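Local coordinates for protein phosphotriesterase, putative (Deinococcus radiodurans, PDB 4J35) that probably hydrolyses lactones with two divalent metal ions and is engineered here from a weak, promiscuous lactonase toward organophosphate hydrolysis, at residues S118-Y121 against E122-T126; E155-F158 against F159-A162; T248-G252 against E253-D257; R303-T306 against E307-G311. The protein carries 7 engineered substitutions. One frame throughout, in Å; residues are numbered along the deposited sequence.

Interaction 1 of 4, residues S118-Y121 against E122-T126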
loop_
_atom_site.group_PDB
_atom_site.type_symbol
_atom_site.label_atom_id
_atom_site.label_comp_id
_atom_site.label_asym_id
_atom_site.label_seq_id
_atom_site.Cartn_x
_atom_site.Cartn_y
_atom_site.Cartn_z
ATOM N N SER A 118 6.510 -3.312 -22.423
ATOM C CA SER A 118 5.980 -4.645 -22.668
ATOM C C SER A 118 6.605 -5.690 -21.739
ATOM O O SER A 118 5.931 -6.632 -21.336
ATOM C CB SER A 118 6.165 -5.036 -24.132
ATOM O OG SER A 118 5.323 -4.226 -24.943
ATOM N N GLU A 119 7.883 -5.537 -21.407
ATOM C CA GLU A 119 8.512 -6.461 -20.464
ATOM C C GLU A 119 7.909 -6.341 -19.090
ATOM O O GLU A 119 7.679 -7.353 -18.403
ATOM C CB GLU A 119 10.034 -6.237 -20.403
ATOM C CG GLU A 119 10.704 -6.680 -21.713
ATOM C CD GLU A 119 12.180 -6.316 -21.764
ATOM O OE1 GLU A 119 12.613 -5.518 -20.913
ATOM O OE2 GLU A 119 12.899 -6.828 -22.647
ATOM N N ILE A 120 7.655 -5.106 -18.674
ATOM C CA ILE A 120 7.033 -4.850 -17.383
ATOM C C ILE A 120 5.614 -5.387 -17.385
ATOM O O ILE A 120 5.173 -6.018 -16.451
ATOM C CB ILE A 120 7.036 -3.344 -17.070
ATOM C CG1 ILE A 120 8.489 -2.867 -16.957
ATOM C CG2 ILE A 120 6.229 -3.058 -15.794
ATOM C CD1 ILE A 120 8.655 -1.373 -16.976
ATOM N N TYR A 121 4.894 -5.132 -18.466
ATOM C CA TYR A 121 3.558 -5.637 -18.583
ATOM C C TYR A 121 3.547 -7.156 -18.398
ATOM O O TYR A 121 2.658 -7.683 -17.710
ATOM C CB TYR A 121 2.993 -5.248 -19.958
ATOM C CG TYR A 121 1.858 -6.128 -20.399
ATOM C CD1 TYR A 121 0.579 -5.953 -19.897
ATOM C CD2 TYR A 121 2.077 -7.146 -21.315
ATOM C CE1 TYR A 121 -0.477 -6.775 -20.305
ATOM C CE2 TYR A 121 1.047 -7.972 -21.724
ATOM C CZ TYR A 121 -0.225 -7.785 -21.213
ATOM O OH TYR A 121 -1.242 -8.610 -21.637
ATOM N N GLU A 122 4.500 -7.858 -19.019
ATOM C CA GLU A 122 4.512 -9.328 -18.968
ATOM C C GLU A 122 4.757 -9.810 -17.551
ATOM O O GLU A 122 4.149 -10.783 -17.092
ATOM C CB GLU A 122 5.595 -9.913 -19.858
ATOM C CG GLU A 122 5.360 -9.737 -21.333
ATOM C CD GLU A 122 4.132 -10.513 -21.844
ATOM O OE1 GLU A 122 3.658 -11.453 -21.159
ATOM O OE2 GLU A 122 3.646 -10.177 -22.947
ATOM N N MET A 123 5.665 -9.142 -16.860
ATOM C CA MET A 123 5.914 -9.481 -15.444
ATOM C C MET A 123 4.653 -9.275 -14.613
ATOM O O MET A 123 4.236 -10.138 -13.810
ATOM C CB MET A 123 7.067 -8.624 -14.903
ATOM C CG MET A 123 7.229 -8.694 -13.385
ATOM S SD MET A 123 8.472 -7.494 -12.833
ATOM C CE MET A 123 7.395 -6.065 -12.689
ATOM N N MET A 124 4.030 -8.116 -14.746
ATOM C CA MET A 124 2.853 -7.866 -13.942
ATOM C C MET A 124 1.773 -8.888 -14.264
ATOM O O MET A 124 1.163 -9.450 -13.360
ATOM C CB MET A 124 2.328 -6.460 -14.184
ATOM C CG MET A 124 3.183 -5.373 -13.567
ATOM S SD MET A 124 2.586 -3.735 -14.063
ATOM C CE MET A 124 3.683 -2.714 -13.069
ATOM N N ARG A 125 1.551 -9.137 -15.556
ATOM C CA ARG A 125 0.449 -9.993 -15.960
ATOM C C ARG A 125 0.674 -11.386 -15.404
ATOM O O ARG A 125 -0.248 -12.005 -14.883
ATOM C CB ARG A 125 0.328 -10.065 -17.486
ATOM C CG ARG A 125 -0.886 -10.907 -17.927
ATOM C CD ARG A 125 -0.906 -11.195 -19.410
ATOM N NE ARG A 125 0.344 -11.787 -19.890
ATOM C CZ ARG A 125 0.710 -13.053 -19.690
ATOM N NH1 ARG A 125 -0.070 -13.882 -19.001
ATOM N NH2 ARG A 125 1.872 -13.496 -20.171
ATOM N N THR A 126 1.913 -11.865 -15.507
ATOM C CA THR A 126 2.258 -13.218 -15.077
ATOM C C THR A 126 2.094 -13.353 -13.565
ATOM O O THR A 126 1.593 -14.368 -13.050
ATOM C CB THR A 126 3.711 -13.580 -15.451
ATOM O OG1 THR A 126 3.857 -13.573 -16.879
ATOM C CG2 THR A 126 4.104 -14.951 -14.890
#
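Ile120 and Met124 meet one turn apart on helix 116-129, an outer alpha-helix of the TIM-barrel fold, and form the dense side of this i to i+4 contact. The two side chains run alongside each other in the same direction, with Ile120 CG2 3.7 Å from Met124 CE. Beneath them Met124 N donates to Ile120 O over 2.9 Å in a nearly straight bond (172°). Both residues are buried against helix 153-169, Ile120 on Phe158 and Ala161, Met124 on Val165.

Tyr121, itself buried, borders the polar side. Its chi1 of 158° swings the ring away from the backbone N; Arg125 CB lies over one face, and Arg125 CD lies 3.4 Å from Tyr121 OH, which is hydrogen-bonded to Glu168. The Glu122 carboxylate stands steeply to this ring (79°), its OE2 3.6 Å from Tyr121 CE2.

On the more open side polar groups replace apolar packing. Arg125 bends at chi3 and sends NH2 2.9 Å to Glu122 OE1, a salt bridge lying close to the guanidinium plane. Glu122 O is gripped twice from one turn on, Thr126 N and Thr126 OG1 reaching it from opposite faces of the carbonyl plane.

Interaction 2 of 4, residues E155-F158 against F159-A162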
loop_
_atom_site.group_PDB
_atom_site.type_symbol
_atom_site.label_atom_id
_atom_site.label_comp_id
_atom_site.label_asym_id
_atom_site.label_seq_id
_atom_site.Cartn_x
_atom_site.Cartn_y
_atom_site.Cartn_z
ATOM N N GLU A 155 9.088 6.055 -14.693
ATOM C CA GLU A 155 7.907 5.672 -13.915
ATOM C C GLU A 155 6.691 5.450 -14.827
ATOM O O GLU A 155 5.872 4.572 -14.586
ATOM C CB GLU A 155 7.637 6.737 -12.864
ATOM C CG GLU A 155 8.575 6.633 -11.658
ATOM C CD GLU A 155 8.787 7.958 -10.946
ATOM O OE1 GLU A 155 8.077 8.930 -11.276
ATOM O OE2 GLU A 155 9.652 8.022 -10.042
ATOM N N GLN A 156 6.578 6.197 -15.914
ATOM C CA GLN A 156 5.386 6.061 -16.732
ATOM C C GLN A 156 5.329 4.725 -17.455
ATOM O O GLN A 156 4.259 4.237 -17.807
ATOM C CB GLN A 156 5.245 7.233 -17.693
ATOM C CG GLN A 156 4.897 8.514 -16.953
ATOM C CD GLN A 156 4.462 9.599 -17.896
ATOM O OE1 GLN A 156 3.662 9.356 -18.800
ATOM N NE2 GLN A 156 4.998 10.800 -17.708
ATOM N N LEU A 157 6.484 4.114 -17.646
ATOM C CA LEU A 157 6.522 2.793 -18.246
ATOM C C LEU A 157 5.620 1.886 -17.435
ATOM O O LEU A 157 4.866 1.106 -18.003
ATOM C CB LEU A 157 7.953 2.240 -18.228
ATOM C CG LEU A 157 8.971 3.062 -19.042
ATOM C CD1 LEU A 157 10.377 2.647 -18.680
ATOM C CD2 LEU A 157 8.743 2.887 -20.519
ATOM N N PHE A 158 5.755 1.976 -16.103
ATOM C CA PHE A 158 5.028 1.123 -15.188
ATOM C C PHE A 158 3.547 1.489 -15.157
ATOM O O PHE A 158 2.706 0.607 -15.131
ATOM C CB PHE A 158 5.641 1.184 -13.776
ATOM C CG PHE A 158 7.097 0.677 -13.728
ATOM C CD1 PHE A 158 8.154 1.513 -14.053
ATOM C CD2 PHE A 158 7.388 -0.638 -13.337
ATOM C CE1 PHE A 158 9.495 1.035 -14.015
ATOM C CE2 PHE A 158 8.708 -1.109 -13.329
ATOM C CZ PHE A 158 9.754 -0.262 -13.650
ATOM N N PHE A 159 3.233 2.782 -15.169
ATOM C CA PHE A 159 1.831 3.201 -15.227
ATOM C C PHE A 159 1.152 2.632 -16.467
ATOM O O PHE A 159 0.007 2.157 -16.388
ATOM C CB PHE A 159 1.685 4.738 -15.161
ATOM C CG PHE A 159 1.783 5.313 -13.759
ATOM C CD1 PHE A 159 2.970 5.245 -13.036
ATOM C CD2 PHE A 159 0.683 5.931 -13.166
ATOM C CE1 PHE A 159 3.075 5.764 -11.753
ATOM C CE2 PHE A 159 0.774 6.455 -11.871
ATOM C CZ PHE A 159 1.962 6.374 -11.164
ATOM N N ARG A 160 1.825 2.662 -17.620
ATOM C CA ARG A 160 1.148 2.197 -18.836
ATOM C C ARG A 160 1.042 0.683 -18.829
ATOM O O ARG A 160 0.031 0.136 -19.233
ATOM C CB ARG A 160 1.861 2.698 -20.138
ATOM C CG ARG A 160 1.841 4.231 -20.288
ATOM C CD ARG A 160 2.313 4.708 -21.681
ATOM N NE ARG A 160 3.729 4.479 -21.909
ATOM C CZ ARG A 160 4.703 5.325 -21.580
ATOM N NH1 ARG A 160 4.433 6.479 -20.985
ATOM N NH2 ARG A 160 5.964 5.018 -21.852
ATOM N N ALA A 161 2.071 -0.003 -18.336
ATOM C CA ALA A 161 1.984 -1.464 -18.221
ATOM C C ALA A 161 0.877 -1.881 -17.234
ATOM O O ALA A 161 0.127 -2.818 -17.501
ATOM C CB ALA A 161 3.302 -2.044 -17.794
ATOM N N ALA A 162 0.793 -1.206 -16.086
ATOM C CA ALA A 162 -0.263 -1.499 -15.121
ATOM C C ALA A 162 -1.680 -1.255 -15.683
ATOM O O ALA A 162 -2.592 -2.046 -15.442
ATOM C CB ALA A 162 -0.060 -0.675 -13.865
HETATM O O HOH W 1 2.483 7.541 -20.045
#
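Arg160 folds back over the turn of alpha-helix that carries Gln156 and Leu157, so that one face of its guanidinium lies above Gln156 O and Leu157 N. The bend comes at chi3 (-69°), which turns the head of the chain toward residues three and four positions earlier. NH1 of Arg160 rests 3.5 Å from Gln156 CB, while NH2 lies 3.7 Å from Leu157 CD2. The amide of Gln156 is turned 68° against the guanidinium, yet its OE1 sits at the guanidinium edge, in plane. A water is placed between Gln156 OE1 and Arg160 NH1, but both distances are unusually short and the bridge is doubtful in detail.

Backbone bonds underlie these side chains: Arg160 N donates to Gln156 O over 2.9 Å, and Ala162 N to Phe158 O over 2.8 Å. Glu155 O receives Phe159 N at 3.2 Å and also lies at the edge of the Phe159 ring, 3.4 Å from CD1.

A second shell fixes the polar ends. Arg160 NE forms a salt bridge with Glu117, Gln156 NE2 bonds to Ile151 O, and the buried Glu155 carboxylate accepts from Ser147 OG, Thr152 N and Glu99 N. The side chain of Glu155 is about 8 Å from that of the metal ligand His176.

Helix 153-169 is thus wedged between two others of the barrel: Leu157, Phe158 and Ala161 pack on helix 116-129, whereas Gln156 and Phe159 pack on helix 183-192.

Interaction 3 of 4, residues T248-G252 against E253-D257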
loop_
_atom_site.group_PDB
_atom_site.type_symbol
_atom_site.label_atom_id
_atom_site.label_comp_id
_atom_site.label_asym_id
_atom_site.label_seq_id
_atom_site.Cartn_x
_atom_site.Cartn_y
_atom_site.Cartn_z
ATOM N N THR A 248 -12.003 14.717 8.168
ATOM C CA THR A 248 -13.351 15.012 8.657
ATOM C C THR A 248 -14.052 15.950 7.660
ATOM O O THR A 248 -15.244 15.817 7.417
ATOM C CB THR A 248 -13.370 15.584 10.092
ATOM O OG1 THR A 248 -12.524 16.738 10.192
ATOM C CG2 THR A 248 -12.879 14.525 11.056
ATOM N N THR A 249 -13.289 16.885 7.110
ATOM C CA THR A 249 -13.762 17.762 6.054
ATOM C C THR A 249 -14.299 16.972 4.869
ATOM O O THR A 249 -15.368 17.296 4.311
ATOM C CB THR A 249 -12.621 18.638 5.555
ATOM O OG1 THR A 249 -12.173 19.474 6.624
ATOM C CG2 THR A 249 -13.050 19.500 4.366
ATOM N N LEU A 250 -13.543 15.960 4.450
ATOM C CA LEU A 250 -13.879 15.221 3.226
ATOM C C LEU A 250 -15.063 14.311 3.500
ATOM O O LEU A 250 -15.956 14.160 2.687
ATOM C CB LEU A 250 -12.684 14.413 2.718
ATOM C CG LEU A 250 -11.498 15.208 2.182
ATOM C CD1 LEU A 250 -10.365 14.301 1.854
ATOM C CD2 LEU A 250 -11.929 15.923 0.857
ATOM N N LEU A 251 -15.101 13.727 4.690
ATOM C CA LEU A 251 -16.250 12.925 5.091
ATOM C C LEU A 251 -17.544 13.736 5.079
ATOM O O LEU A 251 -18.610 13.219 4.725
ATOM C CB LEU A 251 -15.990 12.362 6.518
ATOM C CG LEU A 251 -14.964 11.227 6.561
ATOM C CD1 LEU A 251 -14.469 10.929 8.051
ATOM C CD2 LEU A 251 -15.583 9.982 5.971
ATOM N N GLY A 252 -17.405 15.005 5.452
ATOM C CA GLY A 252 -18.503 15.925 5.590
ATOM C C GLY A 252 -18.998 16.366 4.216
ATOM O O GLY A 252 -20.039 16.996 4.112
ATOM N N GLU A 253 -18.240 16.030 3.185
ATOM C CA GLU A 253 -18.575 16.372 1.807
ATOM C C GLU A 253 -19.006 15.109 1.062
ATOM O O GLU A 253 -19.080 15.106 -0.155
ATOM C CB GLU A 253 -17.398 17.056 1.126
ATOM C CG GLU A 253 -16.981 18.417 1.727
ATOM C CD GLU A 253 -15.643 18.903 1.199
ATOM O OE1 GLU A 253 -14.956 18.104 0.527
ATOM O OE2 GLU A 253 -15.261 20.075 1.439
ATOM N N GLY A 254 -19.307 14.052 1.814
ATOM C CA GLY A 254 -19.912 12.828 1.298
ATOM C C GLY A 254 -18.972 11.864 0.600
ATOM O O GLY A 254 -19.379 11.053 -0.239
ATOM N N TYR A 255 -17.695 11.916 0.959
ATOM C CA TYR A 255 -16.681 11.164 0.241
ATOM C C TYR A 255 -16.336 9.820 0.892
ATOM O O TYR A 255 -15.334 9.194 0.520
ATOM C CB TYR A 255 -15.403 11.988 0.191
ATOM C CG TYR A 255 -15.345 13.065 -0.888
ATOM C CD1 TYR A 255 -15.515 12.764 -2.218
ATOM C CD2 TYR A 255 -15.054 14.374 -0.544
ATOM C CE1 TYR A 255 -15.413 13.762 -3.191
ATOM C CE2 TYR A 255 -14.940 15.351 -1.472
ATOM C CZ TYR A 255 -15.135 15.062 -2.797
ATOM O OH TYR A 255 -14.996 16.090 -3.696
ATOM N N ALA A 256 -17.152 9.380 1.846
ATOM C CA ALA A 256 -16.762 8.261 2.679
ATOM C C ALA A 256 -16.526 7.060 1.813
ATOM O O ALA A 256 -15.668 6.258 2.131
ATOM C CB ALA A 256 -17.804 7.942 3.765
ATOM N N ASP A 257 -17.231 6.936 0.679
ATOM C CA ASP A 257 -17.062 5.699 -0.082
ATOM C C ASP A 257 -15.840 5.768 -1.026
ATOM O O ASP A 257 -15.629 4.861 -1.810
ATOM C CB ASP A 257 -18.328 5.267 -0.840
ATOM C CG ASP A 257 -18.776 6.286 -1.844
ATOM O OD1 ASP A 257 -18.215 7.404 -1.793
ATOM O OD2 ASP A 257 -19.692 5.986 -2.658
#
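Leu250 O is gripped by two backbone amides as the chain leaves the C-terminal end of helix 240-251: Glu253 N at 3.0 Å and, more weakly, Tyr255 N at 3.3 Å. The Glu253 donor stands above the carbonyl plane (68° out of it), away from either lone pair, as the chain curls tightly round the helix end. The same residues make a type I beta turn from Leu251 to Gly254, in which Gly254 N donates to Leu251 O over 3.1 Å. Gly254 then takes a positive phi (79°), a backbone shape that favours glycine, and the chain turns off across the helix end toward Ala256.

Side chains pack round this turn. Glu253, extended beyond CG, runs beside Thr249 in the same direction; its CG lies 3.2 Å from Thr249 O and its OE2 3.7 Å from Thr249 CG2. That carboxylate is held by a salt bridge to Arg215. The Tyr255 ring turns an edge to Leu250 O, and its CD2 meets Leu250 CD2 at 3.8 Å. Farther round, Leu251 CD2 touches Ala256 CB at 3.7 Å.

The turn links helix 240-251 to strand 259-261 of the barrel, where Leu250 and Leu251 both rest on Leu259. Leu250 and Tyr255 pack on helix 211-218, and Leu251 reaches Met313 of helix 307-322.

Interaction 4 of 4, residues R303-T306 against E307-G311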
loop_
_atom_site.group_PDB
_atom_site.type_symbol
_atom_site.label_atom_id
_atom_site.label_comp_id
_atom_site.label_asym_id
_atom_site.label_seq_id
_atom_site.Cartn_x
_atom_site.Cartn_y
_atom_site.Cartn_z
ATOM N N ARG A 303 -15.669 12.434 17.101
ATOM C CA ARG A 303 -15.787 13.666 16.323
ATOM C C ARG A 303 -17.122 13.821 15.619
ATOM O O ARG A 303 -17.382 14.882 15.062
ATOM C CB ARG A 303 -14.695 13.725 15.260
ATOM C CG ARG A 303 -13.335 14.116 15.777
ATOM C CD ARG A 303 -12.289 13.960 14.698
ATOM N NE ARG A 303 -10.938 14.165 15.216
ATOM C CZ ARG A 303 -10.192 15.250 15.017
ATOM N NH1 ARG A 303 -10.630 16.262 14.278
ATOM N NH2 ARG A 303 -8.979 15.309 15.545
ATOM N N GLY A 304 -17.940 12.770 15.604
ATOM C CA GLY A 304 -19.227 12.818 14.923
ATOM C C GLY A 304 -19.274 11.999 13.636
ATOM O O GLY A 304 -20.297 11.927 12.948
ATOM N N ILE A 305 -18.165 11.356 13.292
ATOM C CA ILE A 305 -18.192 10.429 12.178
ATOM C C ILE A 305 -19.022 9.233 12.607
ATOM O O ILE A 305 -18.910 8.793 13.743
ATOM C CB ILE A 305 -16.770 10.025 11.766
ATOM C CG1 ILE A 305 -15.955 11.282 11.427
ATOM C CG2 ILE A 305 -16.811 9.008 10.632
ATOM C CD1 ILE A 305 -16.671 12.242 10.398
ATOM N N THR A 306 -19.897 8.742 11.737
ATOM C CA THR A 306 -20.880 7.733 12.142
ATOM C C THR A 306 -20.345 6.306 12.000
ATOM O O THR A 306 -19.356 6.047 11.295
ATOM C CB THR A 306 -22.168 7.791 11.303
ATOM O OG1 THR A 306 -21.903 7.191 10.038
ATOM C CG2 THR A 306 -22.680 9.229 11.119
ATOM N N GLU A 307 -20.993 5.359 12.673
ATOM C CA GLU A 307 -20.563 3.983 12.531
ATOM C C GLU A 307 -20.662 3.544 11.086
ATOM O O GLU A 307 -19.810 2.806 10.624
ATOM C CB GLU A 307 -21.330 3.015 13.423
ATOM C CG GLU A 307 -21.053 3.210 14.882
ATOM C CD GLU A 307 -19.598 2.905 15.263
ATOM O OE1 GLU A 307 -18.783 2.591 14.358
ATOM O OE2 GLU A 307 -19.272 2.978 16.476
ATOM N N GLU A 308 -21.712 3.972 10.384
ATOM C CA GLU A 308 -21.870 3.610 8.990
ATOM C C GLU A 308 -20.694 4.083 8.141
ATOM O O GLU A 308 -20.251 3.355 7.271
ATOM C CB GLU A 308 -23.184 4.183 8.439
ATOM C CG GLU A 308 -23.386 3.902 6.952
ATOM C CD GLU A 308 -24.736 4.383 6.444
ATOM O OE1 GLU A 308 -25.633 4.640 7.280
ATOM O OE2 GLU A 308 -24.896 4.504 5.211
ATOM N N GLN A 309 -20.208 5.297 8.395
ATOM C CA GLN A 309 -19.095 5.861 7.653
ATOM C C GLN A 309 -17.809 5.125 7.946
ATOM O O GLN A 309 -16.984 4.917 7.090
ATOM C CB GLN A 309 -18.913 7.345 7.993
ATOM C CG GLN A 309 -20.016 8.242 7.396
ATOM C CD GLN A 309 -19.864 9.689 7.817
ATOM O OE1 GLN A 309 -19.813 9.992 8.996
ATOM N NE2 GLN A 309 -19.771 10.588 6.844
ATOM N N VAL A 310 -17.634 4.728 9.203
ATOM C CA VAL A 310 -16.415 4.081 9.566
ATOM C C VAL A 310 -16.388 2.738 8.901
ATOM O O VAL A 310 -15.366 2.338 8.348
ATOM C CB VAL A 310 -16.311 3.911 11.098
ATOM C CG1 VAL A 310 -15.298 2.857 11.435
ATOM C CG2 VAL A 310 -15.969 5.253 11.751
ATOM N N GLY A 311 -17.508 2.031 8.928
ATOM C CA GLY A 311 -17.559 0.712 8.316
ATOM C C GLY A 311 -17.414 0.815 6.798
ATOM O O GLY A 311 -16.976 -0.127 6.120
HETATM O O HOH W 2 -20.932 12.579 10.240
#
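Thr306 and Gln309 cross at about a right angle and exchange hydrogen bonds, forming the capping box that starts helix 307-322. Thr306 is the N-cap: its OG1 sits between its own backbone N and carbonyl carbon (chi1 77°), which turns the oxygen toward the first helical turn, where it accepts from Gln309 N at 3.0 Å. The return bond runs from Thr306 N to Gln309 OE1, also 3.0 Å, almost straight (171°), in the amide plane and on a lone pair. Gln309 reaches back because its chain stays extended beyond CG, passing 3.4 Å from Thr306 OG1 at CG itself.

Ile305 likewise lies crosswise to Gln309, its CG2 3.6 Å from Gln309 OE1. The same methyl meets Val310 CG2 at 4.0 Å, so the residue before the cap touches the fourth residue of the helix: a hydrophobic staple beside the box. Below it Val310 N bonds to Thr306 O over 3.0 Å.

The chain arrives from helix 291-303 through a Schellman motif, with Gly304 at a positive phi. A water donates both to Gly304 O and to Gln309 OE1, bridging the connecting segment and the first turn of the helix. Arg301 on the preceding helix salt-bridges Glu307 and also bonds to Ile305 O.

Chemically, the box gives Gln309 N the acceptor that a preceding turn would otherwise supply, and in return fixes the amide of the N-cap residue; the carboxylate of Glu307, at the first position of the helix, may also be favoured by the helix dipole.

In the fold
The four contacts fall into two touching pairs on different parts of the barrel wall. Interactions 1 and 2, centres about 10 Å apart, lie within helices 116-129 and 153-169, which pack on each other: Ile120 CG2 lies 3.6 Å from Phe158 CD2. Interaction 2 is the buried one and comes nearest the metals; interaction 1 is partly buried and ends in surface charges. Interactions 3 and 4 mark the end of one helix and the start of another, and join where Leu251 CD1 meets Ile305 CD1 at 3.5 Å. Regular i to i+4 bonds dominate the first pair, whereas turn amides, glycines and a capping box shape the more exposed second pair.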